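Local coordinates for SnoaL-like domain-containing protein (Novosphingobium aromaticivorans, PDB 2RFR), which is of unknown function but has the cystatin-like fold of the NTF2-like superfamily and, as in SnoaL-like relatives, may bind a small molecule, at residues V92-V104 and V118-W132. Numbering follows the deposited sequence. Where two conformers were deposited one is given.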
ATOM      1  N   VAL A  92     -10.403  -0.914 -14.572  1.00 11.27           N
ATOM      2  CA  VAL A  92     -11.571  -1.722 -14.836  1.00 11.33           C
ATOM      3  C   VAL A  92     -12.134  -1.394 -16.203  1.00 11.83           C
ATOM      4  O   VAL A  92     -12.286  -0.221 -16.552  1.00 13.73           O
ATOM      5  CB  VAL A  92     -12.627  -1.495 -13.744  1.00 11.80           C
ATOM      6  CG1 VAL A  92     -13.918  -2.284 -14.029  1.00 15.20           C
ATOM      7  CG2 VAL A  92     -12.045  -1.768 -12.354  1.00 15.86           C
ATOM      8  N   GLU A  93     -12.449  -2.425 -16.965  1.00 12.15           N
ATOM      9  CA  GLU A  93     -13.094  -2.302 -18.256  1.00 13.47           C
ATOM     10  C   GLU A  93     -14.252  -3.296 -18.302  1.00 13.32           C
ATOM     11  O   GLU A  93     -14.080  -4.437 -18.645  1.00 14.41           O
ATOM     12  CB  GLU A  93     -12.095  -2.598 -19.365  1.00 17.04           C
ATOM     13  CG  GLU A  93     -10.957  -1.593 -19.437  1.00 23.51           C
ATOM     14  N   GLY A  94     -15.426  -2.831 -17.940  1.00 15.46           N
ATOM     15  CA  GLY A  94     -16.585  -3.695 -17.952  1.00 13.83           C
ATOM     16  C   GLY A  94     -16.559  -4.761 -16.910  1.00 12.68           C
ATOM     17  O   GLY A  94     -16.659  -4.484 -15.743  1.00 13.37           O
ATOM     18  N   ASP A  95     -16.404  -6.003 -17.355  1.00 11.41           N
ATOM     19  CA  ASP A  95     -16.371  -7.183 -16.497  1.00 11.18           C
ATOM     20  C   ASP A  95     -14.952  -7.748 -16.372  1.00 10.41           C
ATOM     21  O   ASP A  95     -14.807  -8.846 -15.866  1.00 11.54           O
ATOM     22  CB  ASP A  95     -17.328  -8.253 -17.022  1.00 11.33           C
ATOM     23  CG  ASP A  95     -18.773  -7.816 -17.005  1.00 13.11           C
ATOM     24  OD1 ASP A  95     -19.132  -7.028 -16.099  1.00 13.49           O
ATOM     25  OD2 ASP A  95     -19.538  -8.267 -17.890  1.00 19.15           O
ATOM     26  N   THR A  96     -13.963  -7.019 -16.860  1.00 10.75           N
ATOM     27  CA  THR A  96     -12.541  -7.408 -16.700  1.00 10.62           C
ATOM     28  C   THR A  96     -11.786  -6.258 -16.053  1.00  9.62           C
ATOM     29  O   THR A  96     -12.259  -5.127 -16.027  1.00 10.31           O
ATOM     30  CB  THR A  96     -11.912  -7.816 -18.020  1.00 13.59           C
ATOM     31  OG1 THR A  96     -11.846  -6.700 -18.897  1.00 16.95           O
ATOM     32  CG2 THR A  96     -12.621  -9.080 -18.661  1.00 15.43           C
ATOM     33  N   ALA A  97     -10.585  -6.560 -15.589  1.00  9.09           N
ATOM     34  CA  ALA A  97      -9.736  -5.548 -15.007  1.00  8.74           C
ATOM     35  C   ALA A  97      -8.291  -6.033 -15.069  1.00  8.32           C
ATOM     36  O   ALA A  97      -8.008  -7.215 -15.187  1.00  9.05           O
ATOM     37  CB  ALA A  97     -10.110  -5.272 -13.538  1.00 10.20           C
ATOM     38  N   THR A  98      -7.414  -5.042 -14.942  0.61  9.04           N
ATOM     39  CA  THR A  98      -5.946  -5.253 -14.887  0.61  8.82           C
ATOM     40  C   THR A  98      -5.356  -4.461 -13.735  0.61  9.76           C
ATOM     41  O   THR A  98      -5.769  -3.308 -13.523  0.61 11.69           O
ATOM     42  CB  THR A  98      -5.291  -4.800 -16.220  0.61 10.18           C
ATOM     43  OG1 THR A  98      -5.950  -5.450 -17.330  0.61 14.41           O
ATOM     44  CG2 THR A  98      -3.782  -5.162 -16.279  0.61 11.72           C
ATOM     45  N   ALA A  99      -4.376  -5.029 -13.033  1.00  7.80           N
ATOM     46  CA  ALA A  99      -3.692  -4.286 -11.987  1.00  8.43           C
ATOM     47  C   ALA A  99      -2.215  -4.506 -12.155  1.00  7.87           C
ATOM     48  O   ALA A  99      -1.756  -5.549 -12.620  1.00  8.73           O
ATOM     49  CB  ALA A  99      -4.124  -4.772 -10.596  1.00  9.62           C
ATOM     50  N   ARG A 100      -1.422  -3.547 -11.728  0.56  7.84           N
ATOM     51  CA  ARG A 100       0.018  -3.660 -11.655  0.56  7.78           C
ATOM     52  C   ARG A 100       0.479  -3.226 -10.276  0.56  8.55           C
ATOM     53  O   ARG A 100      -0.046  -2.265  -9.722  0.56  8.90           O
ATOM     54  CB  ARG A 100       0.684  -2.807 -12.724  0.56  9.27           C
ATOM     55  CG  ARG A 100       0.453  -3.292 -14.167  0.56 10.71           C
ATOM     56  CD  ARG A 100       0.748  -2.177 -15.155  0.56 14.35           C
ATOM     57  NE  ARG A 100      -0.345  -1.193 -15.236  0.56 15.40           N
ATOM     58  CZ  ARG A 100      -0.203   0.140 -15.310  0.56 18.51           C
ATOM     59  NH1 ARG A 100       0.976   0.731 -15.346  0.56 19.95           N
ATOM     60  NH2 ARG A 100      -1.279   0.920 -15.342  0.56 17.04           N
ATOM     61  N   CYS A 101       1.464  -3.937  -9.728  1.00  7.90           N
ATOM     62  CA  CYS A 101       2.005  -3.617  -8.417  1.00  7.76           C
ATOM     63  C   CYS A 101       3.428  -4.208  -8.352  1.00  6.89           C
ATOM     64  O   CYS A 101       3.833  -5.003  -9.154  1.00  9.69           O
ATOM     65  CB  CYS A 101       1.137  -4.115  -7.265  1.00  8.71           C
ATOM     66  SG  CYS A 101       1.016  -5.910  -7.073  1.00  9.87           S
ATOM     67  N   HIS A 102       4.095  -3.781  -7.310  1.00  7.30           N
ATOM     68  CA  HIS A 102       5.374  -4.368  -6.931  1.00  7.93           C
ATOM     69  C   HIS A 102       5.141  -5.378  -5.849  1.00  7.17           C
ATOM     70  O   HIS A 102       4.199  -5.265  -5.046  1.00  7.85           O
ATOM     71  CB  HIS A 102       6.316  -3.303  -6.400  1.00  8.75           C
ATOM     72  CG  HIS A 102       6.673  -2.235  -7.366  1.00  9.04           C
ATOM     73  ND1 HIS A 102       6.006  -1.030  -7.423  1.00 17.07           N
ATOM     74  CD2 HIS A 102       7.611  -2.185  -8.317  1.00  8.42           C
ATOM     75  CE1 HIS A 102       6.584  -0.277  -8.357  1.00 18.58           C
ATOM     76  NE2 HIS A 102       7.554  -0.966  -8.930  1.00 10.23           N
ATOM     77  N   SER A 103       6.034  -6.346  -5.718  1.00  8.50           N
ATOM     78  CA  SER A 103       6.054  -7.236  -4.553  1.00  8.83           C
ATOM     79  C   SER A 103       7.478  -7.445  -4.077  1.00  8.00           C
ATOM     80  O   SER A 103       8.406  -7.512  -4.876  1.00  9.36           O
ATOM     81  CB  SER A 103       5.354  -8.552  -4.881  1.00 10.16           C
ATOM     82  OG  SER A 103       5.980  -9.286  -5.930  1.00 11.38           O
ATOM     83  N   VAL A 104       7.625  -7.509  -2.782  1.00  7.20           N
ATOM     84  CA  VAL A 104       8.884  -7.837  -2.147  1.00  7.46           C
ATOM     85  C   VAL A 104       8.647  -9.023  -1.236  1.00  7.43           C
ATOM     86  O   VAL A 104       7.713  -8.981  -0.425  1.00  9.43           O
ATOM     87  CB  VAL A 104       9.475  -6.633  -1.351  1.00  7.86           C
ATOM     88  CG1 VAL A 104      10.787  -7.030  -0.672  1.00 10.12           C
ATOM     89  CG2 VAL A 104       9.630  -5.434  -2.277  1.00 10.65           C
ATOM     90  N   VAL A 118      12.535  -8.990  -5.252  1.00  6.23           N
ATOM     91  CA  VAL A 118      11.829  -7.737  -5.561  1.00  6.65           C
ATOM     92  C   VAL A 118      11.338  -7.893  -6.986  1.00  6.27           C
ATOM     93  O   VAL A 118      12.134  -8.205  -7.865  1.00  6.22           O
ATOM     94  CB  VAL A 118      12.754  -6.521  -5.450  1.00  6.86           C
ATOM     95  CG1 VAL A 118      12.050  -5.269  -5.881  1.00  8.04           C
ATOM     96  CG2 VAL A 118      13.331  -6.395  -4.033  1.00  8.01           C
ATOM     97  N   SER A 119      10.025  -7.731  -7.183  1.00  6.02           N
ATOM     98  CA  SER A 119       9.369  -8.131  -8.426  1.00  6.58           C
ATOM     99  C   SER A 119       8.337  -7.158  -8.895  1.00  6.37           C
ATOM    100  O   SER A 119       7.718  -6.418  -8.104  1.00  7.05           O
ATOM    101  CB  SER A 119       8.690  -9.473  -8.234  1.00  7.33           C
ATOM    102  OG  SER A 119       9.635 -10.486  -7.802  1.00  8.89           O
ATOM    103  N   ALA A 120       8.107  -7.192 -10.203  1.00  6.45           N
ATOM    104  CA  ALA A 120       6.916  -6.616 -10.832  1.00  6.92           C
ATOM    105  C   ALA A 120       5.837  -7.634 -10.925  1.00  6.73           C
ATOM    106  O   ALA A 120       6.106  -8.836 -11.090  1.00  7.52           O
ATOM    107  CB  ALA A 120       7.313  -6.183 -12.226  1.00  7.98           C
ATOM    108  N   ASN A 121       4.577  -7.173 -10.890  0.55  6.65           N
ATOM    109  CA  ASN A 121       3.439  -8.055 -11.104  0.55  7.14           C
ATOM    110  C   ASN A 121       2.422  -7.369 -11.984  0.55  7.76           C
ATOM    111  O   ASN A 121       2.110  -6.202 -11.801  0.55  8.00           O
ATOM    112  CB  ASN A 121       2.683  -8.368  -9.798  0.55  6.46           C
ATOM    113  CG  ASN A 121       3.518  -9.006  -8.751  0.55  9.49           C
ATOM    114  OD1 ASN A 121       3.513 -10.208  -8.611  0.55 11.62           O
ATOM    115  ND2 ASN A 121       4.348  -8.219  -8.062  0.55  9.49           N
ATOM    116  N   ARG A 122       1.836  -8.159 -12.864  1.00  7.45           N
ATOM    117  CA  ARG A 122       0.656  -7.802 -13.605  1.00  7.98           C
ATOM    118  C   ARG A 122      -0.407  -8.840 -13.361  1.00  7.89           C
ATOM    119  O   ARG A 122      -0.171 -10.035 -13.517  1.00  8.92           O
ATOM    120  CB  ARG A 122       0.948  -7.761 -15.119  1.00  9.93           C
ATOM    121  CG  ARG A 122      -0.269  -7.240 -15.895  1.00 13.66           C
ATOM    122  CD  ARG A 122       0.029  -7.223 -17.348  1.00 21.05           C
ATOM    123  NE  ARG A 122       0.890  -6.123 -17.660  1.00 29.59           N
ATOM    124  CZ  ARG A 122       0.656  -5.213 -18.587  1.00 33.82           C
ATOM    125  NH1 ARG A 122      -0.455  -5.240 -19.315  1.00 43.31           N
ATOM    126  NH2 ARG A 122       1.570  -4.283 -18.803  1.00 28.09           N
ATOM    127  N   TRP A 123      -1.584  -8.378 -12.960  1.00  7.83           N
ATOM    128  CA  TRP A 123      -2.727  -9.231 -12.632  1.00  8.09           C
ATOM    129  C   TRP A 123      -3.866  -8.902 -13.571  1.00  8.42           C
ATOM    130  O   TRP A 123      -4.079  -7.739 -13.893  1.00  9.78           O
ATOM    131  CB  TRP A 123      -3.210  -8.924 -11.243  1.00  8.95           C
ATOM    132  CG  TRP A 123      -2.354  -9.161 -10.061  1.00  9.71           C
ATOM    133  CD1 TRP A 123      -1.276  -8.426  -9.659  1.00 12.67           C
ATOM    134  CD2 TRP A 123      -2.585 -10.125  -9.028  1.00  9.17           C
ATOM    135  NE1 TRP A 123      -0.834  -8.893  -8.464  1.00 12.79           N
ATOM    136  CE2 TRP A 123      -1.632  -9.902  -8.017  1.00 10.57           C
ATOM    137  CE3 TRP A 123      -3.498 -11.140  -8.853  1.00  9.93           C
ATOM    138  CZ2 TRP A 123      -1.584 -10.664  -6.875  1.00 11.51           C
ATOM    139  CZ3 TRP A 123      -3.471 -11.883  -7.693  1.00 12.03           C
ATOM    140  CH2 TRP A 123      -2.545 -11.617  -6.707  1.00 11.54           C
ATOM    141  N   THR A 124      -4.611  -9.899 -13.976  1.00  8.18           N
ATOM    142  CA  THR A 124      -5.887  -9.739 -14.650  1.00  8.15           C
ATOM    143  C   THR A 124      -6.971 -10.356 -13.820  1.00  8.11           C
ATOM    144  O   THR A 124      -6.739 -11.309 -13.072  1.00  9.47           O
ATOM    145  CB  THR A 124      -5.863 -10.300 -16.026  1.00 10.16           C
ATOM    146  OG1 THR A 124      -5.662 -11.692 -15.953  1.00 11.94           O
ATOM    147  CG2 THR A 124      -4.825  -9.674 -16.935  1.00 13.61           C
ATOM    148  N   PHE A 125      -8.189  -9.814 -13.965  1.00  8.32           N
ATOM    149  CA  PHE A 125      -9.340 -10.213 -13.160  1.00  8.51           C
ATOM    150  C   PHE A 125     -10.568 -10.291 -14.036  1.00  8.93           C
ATOM    151  O   PHE A 125     -10.664  -9.639 -15.074  1.00  9.56           O
ATOM    152  CB  PHE A 125      -9.606  -9.200 -12.042  1.00  8.76           C
ATOM    153  CG  PHE A 125      -8.447  -8.922 -11.145  1.00  8.18           C
ATOM    154  CD1 PHE A 125      -7.539  -7.991 -11.493  1.00  8.49           C
ATOM    155  CD2 PHE A 125      -8.230  -9.637  -9.998  1.00  8.61           C
ATOM    156  CE1 PHE A 125      -6.439  -7.737 -10.689  1.00  8.83           C
ATOM    157  CE2 PHE A 125      -7.117  -9.411  -9.170  1.00  9.02           C
ATOM    158  CZ  PHE A 125      -6.207  -8.462  -9.557  1.00  9.31           C
ATOM    159  N   ARG A 126     -11.560 -11.007 -13.532  1.00  9.93           N
ATOM    160  CA  ARG A 126     -12.883 -10.938 -14.142  1.00 11.92           C
ATOM    161  C   ARG A 126     -13.965 -11.013 -13.111  1.00 10.90           C
ATOM    162  O   ARG A 126     -13.816 -11.556 -12.048  1.00 10.39           O
ATOM    163  CB  ARG A 126     -13.038 -11.943 -15.234  1.00 17.30           C
ATOM    164  CG  ARG A 126     -13.217 -13.295 -14.830  1.00 18.30           C
ATOM    165  CD  ARG A 126     -13.734 -14.066 -16.084  1.00 25.69           C
ATOM    166  NE  ARG A 126     -13.859 -15.435 -15.717  1.00 23.50           N
ATOM    167  CZ  ARG A 126     -13.030 -16.430 -16.039  1.00 23.72           C
ATOM    168  NH1 ARG A 126     -11.977 -16.262 -16.840  1.00 22.60           N
ATOM    169  NH2 ARG A 126     -13.329 -17.629 -15.573  1.00 27.37           N
ATOM    170  N   ARG A 127     -15.091 -10.430 -13.480  1.00  9.79           N
ATOM    171  CA  ARG A 127     -16.262 -10.431 -12.625  1.00 10.47           C
ATOM    172  C   ARG A 127     -16.903 -11.781 -12.767  1.00 12.60           C
ATOM    173  O   ARG A 127     -17.294 -12.133 -13.844  1.00 21.30           O
ATOM    174  CB  ARG A 127     -17.233  -9.331 -13.086  1.00 12.20           C
ATOM    175  CG  ARG A 127     -18.379  -9.092 -12.104  1.00 12.32           C
ATOM    176  CD  ARG A 127     -19.485  -8.228 -12.779  1.00 13.11           C
ATOM    177  NE  ARG A 127     -18.955  -6.973 -13.335  1.00 12.73           N
ATOM    178  CZ  ARG A 127     -18.655  -5.900 -12.582  1.00 12.25           C
ATOM    179  NH1 ARG A 127     -18.894  -5.854 -11.254  1.00 12.48           N
ATOM    180  NH2 ARG A 127     -18.162  -4.813 -13.158  1.00 12.36           N
ATOM    181  N   THR A 128     -17.132 -12.478 -11.704  1.00 13.24           N
ATOM    182  CA  THR A 128     -17.830 -13.759 -11.721  1.00 14.94           C
ATOM    183  C   THR A 128     -19.099 -13.576 -10.946  1.00 15.65           C
ATOM    184  O   THR A 128     -19.263 -12.593 -10.248  1.00 17.30           O
ATOM    185  CB  THR A 128     -16.995 -14.873 -11.039  1.00 13.71           C
ATOM    186  OG1 THR A 128     -17.096 -14.795  -9.602  1.00 13.95           O
ATOM    187  CG2 THR A 128     -15.518 -14.855 -11.507  1.00 13.89           C
ATOM    188  N   PRO A 129     -20.002 -14.566 -11.009  1.00 17.97           N
ATOM    189  CA  PRO A 129     -21.219 -14.444 -10.198  1.00 19.98           C
ATOM    190  C   PRO A 129     -20.985 -14.340  -8.701  1.00 21.90           C
ATOM    191  O   PRO A 129     -21.850 -13.801  -7.997  1.00 27.08           O
ATOM    192  CB  PRO A 129     -22.014 -15.709 -10.576  1.00 21.58           C
ATOM    193  CG  PRO A 129     -21.563 -16.042 -11.943  1.00 21.14           C
ATOM    194  CD  PRO A 129     -20.068 -15.698 -11.948  1.00 19.71           C
ATOM    195  N   ALA A 130     -19.835 -14.798  -8.211  1.00 19.07           N
ATOM    196  CA  ALA A 130     -19.500 -14.760  -6.801  1.00 19.77           C
ATOM    197  C   ALA A 130     -18.559 -13.575  -6.474  1.00 20.33           C
ATOM    198  O   ALA A 130     -18.039 -13.502  -5.355  1.00 20.55           O
ATOM    199  CB  ALA A 130     -18.814 -16.018  -6.413  1.00 23.11           C
ATOM    200  N   GLY A 131     -18.341 -12.681  -7.433  1.00 17.26           N
ATOM    201  CA  GLY A 131     -17.459 -11.528  -7.232  1.00 15.62           C
ATOM    202  C   GLY A 131     -16.252 -11.543  -8.134  1.00 13.46           C
ATOM    203  O   GLY A 131     -16.027 -12.451  -8.927  1.00 12.62           O
ATOM    204  N   TRP A 132     -15.446 -10.515  -8.020  1.00 11.36           N
ATOM    205  CA  TRP A 132     -14.221 -10.448  -8.783  1.00  9.67           C
ATOM    206  C   TRP A 132     -13.270 -11.562  -8.346  1.00  9.97           C
ATOM    207  O   TRP A 132     -13.136 -11.852  -7.169  1.00 11.02           O
ATOM    208  CB  TRP A 132     -13.572  -9.083  -8.586  1.00  9.03           C
ATOM    209  CG  TRP A 132     -14.267  -8.002  -9.328  1.00  9.36           C
ATOM    210  CD1 TRP A 132     -15.273  -7.162  -8.853  1.00  9.82           C
ATOM    211  CD2 TRP A 132     -14.040  -7.603 -10.674  1.00  9.11           C
ATOM    212  NE1 TRP A 132     -15.653  -6.303  -9.833  1.00 10.95           N
ATOM    213  CE2 TRP A 132     -14.912  -6.524 -10.956  1.00 10.03           C
ATOM    214  CE3 TRP A 132     -13.186  -8.035 -11.682  1.00  9.31           C
ATOM    215  CZ2 TRP A 132     -14.931  -5.902 -12.187  1.00 10.56           C
ATOM    216  CZ3 TRP A 132     -13.191  -7.409 -12.907  1.00 10.66           C
ATOM    217  CH2 TRP A 132     -14.078  -6.365 -13.162  1.00 10.01           C
TER
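Arg127 reaches across to the type II' turn Glu93-Thr96 and is gripped along most of its length. CB packs on Asp95 CB and lies over the centre of the Trp132 ring. CG, anti to the backbone N (chi1 -170°), carries the chain toward that turn, and CD passes Asp95 OD1 at 3.5 Å. A bend at chi3 (-54°) then turns NE onto the same Asp95 OD1, 2.8 Å away, in a salt bridge; NE comes to the anti side of the oxygen, well out of the carboxylate plane, while OD1 lies in the guanidinium plane. NH2 bonds Gly94 O at 3.0 Å, NH1 pairs with Asp17, and Trp132 CZ2 lies over one guanidinium face, toward its rim, so the bonds at the edge hold the group's rotation, with the indole against one face.

Beyond this end, strands 96-104 and 118-128 run antiparallel, with paired backbone bonds at Ala97-Phe125, Ala99-Trp123, Cys101-Asn121 and Ser103-Ser119. On the face of these residues, Phe125 CE1 touches Ala99 CB at 3.8 Å. Asn121 ND2 gives a nearly straight bond to Ser103 OG (2.9 Å), in its amide plane, while Asn121 OD1 accepts from Arg137 and Asn139.

The pair forms a long hairpin of the curved NTF2-like sheet, between strands 81-93 and 131-141. Helix 5-33 covers Ala97, Ala99 and Phe125; helix 146-152 packs against Ala120 on the other face, where His102 bonds Asp33 of the second subunit.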